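Local atomic coordinates of putative isomerase (Streptomyces coelicolor A3, PDB entry 2OQH), a protein that probably works as a barrel enzyme of the enolase superfamily, perhaps dehydrating D-glucarate to 5-dehydro-4-deoxy-D-glucarate. Residues A[356-359]-A[360-363]; A[243-246]-A[247-250]. All coordinates share one frame; numbering follows the deposited sequence.

Contact 1 (A[356-359]-A[360-363]); sequences SVDE and DKLR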
# COMPACT_ATOMS: atom_id res chain seq x y z
N SER A 356 14.58 3.97 -13.56
CA SER A 356 15.79 4.77 -13.54
C SER A 356 15.55 6.08 -12.81
O SER A 356 14.60 6.80 -13.11
CB SER A 356 16.25 5.06 -14.97
OG SER A 356 17.45 5.82 -14.95
N VAL A 357 16.41 6.40 -11.85
CA VAL A 357 16.25 7.62 -11.07
C VAL A 357 17.01 8.84 -11.57
O VAL A 357 18.21 8.78 -11.81
CB VAL A 357 16.66 7.39 -9.60
CG1 VAL A 357 16.39 8.65 -8.78
CG2 VAL A 357 15.90 6.20 -9.03
N ASP A 358 16.30 9.96 -11.70
CA ASP A 358 16.87 11.23 -12.14
C ASP A 358 17.43 11.91 -10.88
O ASP A 358 16.67 12.44 -10.06
CB ASP A 358 15.77 12.11 -12.74
CG ASP A 358 16.30 13.41 -13.30
OD1 ASP A 358 17.12 14.08 -12.63
OD2 ASP A 358 15.87 13.79 -14.42
N GLU A 359 18.75 11.90 -10.73
CA GLU A 359 19.34 12.51 -9.55
C GLU A 359 19.17 14.02 -9.46
O GLU A 359 19.04 14.57 -8.36
CB GLU A 359 20.82 12.14 -9.45
CG GLU A 359 21.04 10.77 -8.85
CD GLU A 359 22.45 10.26 -9.06
OE1 GLU A 359 23.38 11.07 -8.89
OE2 GLU A 359 22.62 9.06 -9.38
N ASP A 360 19.13 14.70 -10.60
CA ASP A 360 18.96 16.15 -10.59
C ASP A 360 17.61 16.48 -9.94
O ASP A 360 17.54 17.35 -9.08
CB ASP A 360 19.02 16.71 -12.02
CG ASP A 360 20.35 16.43 -12.69
OD1 ASP A 360 21.39 16.61 -12.03
OD2 ASP A 360 20.35 16.05 -13.88
N LYS A 361 16.56 15.78 -10.35
CA LYS A 361 15.23 16.01 -9.79
C LYS A 361 15.22 15.65 -8.31
O LYS A 361 14.62 16.35 -7.50
CB LYS A 361 14.19 15.17 -10.53
CG LYS A 361 13.92 15.61 -11.97
CD LYS A 361 12.70 14.90 -12.53
CE LYS A 361 12.27 15.49 -13.86
NZ LYS A 361 11.00 14.86 -14.36
N LEU A 362 15.88 14.54 -7.98
CA LEU A 362 15.96 14.10 -6.59
C LEU A 362 16.56 15.24 -5.78
O LEU A 362 16.02 15.65 -4.75
CB LEU A 362 16.85 12.86 -6.47
CG LEU A 362 17.22 12.41 -5.05
CD1 LEU A 362 15.96 11.95 -4.30
CD2 LEU A 362 18.25 11.28 -5.13
N ARG A 363 17.69 15.76 -6.25
CA ARG A 363 18.35 16.85 -5.56
C ARG A 363 17.40 18.05 -5.52
O ARG A 363 17.32 18.75 -4.51
CB ARG A 363 19.66 17.21 -6.26
CG ARG A 363 20.67 17.88 -5.36
CD ARG A 363 21.98 18.16 -6.09
NE ARG A 363 21.76 18.88 -7.34
CZ ARG A 363 21.70 18.31 -8.54
NH1 ARG A 363 21.87 16.99 -8.65
NH2 ARG A 363 21.45 19.05 -9.61

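Contact 2 (A[243-246]-A[247-250]); sequences LCTN and MCVV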
# COMPACT_ATOMS: atom_id res chain seq x y z
N LEU A 243 -14.66 -8.90 5.95
CA LEU A 243 -14.02 -7.88 6.76
C LEU A 243 -12.52 -7.78 6.43
O LEU A 243 -11.81 -8.78 6.42
CB LEU A 243 -14.22 -8.20 8.24
CG LEU A 243 -14.14 -7.06 9.25
CD1 LEU A 243 -15.28 -6.07 9.00
CD2 LEU A 243 -14.22 -7.63 10.66
N CYS A 244 -12.05 -6.57 6.18
CA CYS A 244 -10.66 -6.34 5.82
C CYS A 244 -9.96 -5.41 6.80
O CYS A 244 -10.61 -4.61 7.48
CB CYS A 244 -10.60 -5.76 4.40
SG CYS A 244 -8.95 -5.43 3.75
N THR A 245 -8.64 -5.51 6.88
CA THR A 245 -7.87 -4.67 7.79
C THR A 245 -6.44 -4.40 7.34
O THR A 245 -5.83 -5.19 6.62
CB THR A 245 -7.76 -5.29 9.21
OG1 THR A 245 -7.30 -4.30 10.13
CG2 THR A 245 -6.75 -6.44 9.21
N ASN A 246 -5.92 -3.26 7.79
CA ASN A 246 -4.53 -2.87 7.56
C ASN A 246 -4.21 -2.02 8.78
O ASN A 246 -3.29 -1.21 8.75
CB ASN A 246 -4.33 -2.10 6.24
CG ASN A 246 -5.04 -0.76 6.22
OD1 ASN A 246 -4.78 0.12 7.03
ND2 ASN A 246 -5.94 -0.59 5.26
N MSE A 247 -4.98 -2.25 9.84
CA MSE A 247 -4.82 -1.54 11.11
C MSE A 247 -4.79 -2.43 12.36
O MSE A 247 -4.08 -2.10 13.31
CB MSE A 247 -5.94 -0.50 11.28
CG MSE A 247 -5.83 0.70 10.34
SE MSE A 247 -7.28 1.96 10.58
CE MSE A 247 -6.74 2.73 12.26
N CYS A 248 -5.55 -3.52 12.39
CA CYS A 248 -5.53 -4.38 13.58
C CYS A 248 -4.58 -5.57 13.45
O CYS A 248 -4.30 -6.27 14.42
CB CYS A 248 -6.95 -4.84 13.95
SG CYS A 248 -7.67 -6.14 12.95
N VAL A 249 -4.08 -5.80 12.23
CA VAL A 249 -3.11 -6.86 11.95
C VAL A 249 -2.09 -6.20 11.03
O VAL A 249 -2.28 -6.19 9.81
CB VAL A 249 -3.74 -8.06 11.21
CG1 VAL A 249 -2.64 -9.05 10.81
CG2 VAL A 249 -4.76 -8.76 12.10
N VAL A 250 -1.03 -5.65 11.60
CA VAL A 250 0.00 -4.95 10.82
C VAL A 250 1.42 -5.49 11.04
O VAL A 250 2.40 -4.86 10.65
CB VAL A 250 0.00 -3.44 11.13
CG1 VAL A 250 -1.39 -2.87 10.91
CG2 VAL A 250 0.45 -3.19 12.57

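Contact 1 (A[356-359]-A[360-363])
D358 is the N-cap of helix 359-368, and its carboxylate folds over the first turn to take the backbone N-H of K361. The capping bond, D358 OD1 to K361 N, is 2.9 Å long and nearly straight at 166°, although the donor meets the oxygen from well above the carboxylate plane. With CG swung away from its own backbone N (chi1 -176°), the carboxylate lies across the aliphatic part of K361, where D358 CG comes within 3.5 Å of K361 CG. D358 O opens the main-chain series, accepting from L362 N at 3.1 Å in the carbonyl plane. The inner, tightly packed side belongs to L362, whose buried side chain rests on W11, V13 and W47 of the antiparallel N-terminal sheet and thereby seats the helix there. The extended K361 chain passes the cap and is anchored by a salt bridge from NZ to D332. The outer side is looser. The exposed D360 and R363 are joined by a long salt bridge, with weak bonds from both terminal nitrogens of R363 to D360 OD1. The next carbonyl, that of E359, takes R363 N through E359 O at 2.8 Å, the donor tilted 23° from the carbonyl plane.

Contact 2 (A[243-246]-A[247-250])
T245, the last residue of strand 243-245, directs its side chain toward the loop that follows, where it meets M247, C248 and V249. T245 CB lies 3.8 Å from C248 SG, and there the side chain splits into a polar and an apolar branch. OG1 points away from the backbone N of T245 (chi1 -166°), which brings it within reach of the amides of the turn. T245 OG1 accepts a hydrogen bond from M247 N at 3.1 Å. A second reaches T245 OG1 from C248 N at 3.0 Å, almost perfectly straight at 177°. A third hydrogen bond ties OG1 to the carboxylate of D224, for which the threonine hydroxyl probably supplies the hydrogen. Three partners thus grip one buried oxygen and fix the rotation of the side chain. The methyl T245 CG2 takes the apolar side, 3.9 Å from C248 SG and 4.0 Å from V249 CB, with the T245 and V249 side chains crossing at about a right angle. N246 is held at its backbone: its N bonds to D224 and its O to K273, while V250 CG1 packs 3.3 Å from N246 O. The N246 side chain runs alongside that of M247, a selenomethionine, both pointing the same way, with N246 OD1 3.5 Å from M247 CG. The backbone N of V249 is buried here without a polar partner. A threonine hydroxyl accepting from the amide two residues on defines an ST turn, here leading from a parallel barrel strand toward helix 252-260, as in the beta-alpha units of a TIM barrel.

Both contacts let an oxygen-bearing side chain take main-chain amides just ahead of it, but they do so in different parts of the fold. The centre of contact 2 is about 12 Å from the centre of the chain, at the C-terminal end of a barrel strand, the end where enzymes of the enolase superfamily keep their active site. The centre of contact 1 is about 23 Å from the centre of the chain, at the surface, where the final helix packs against the N-terminal sheet. The two are on opposite sides of the chain's centre, with their own centres about 35 Å apart and their nearest atoms about 26 Å apart, so they do not touch.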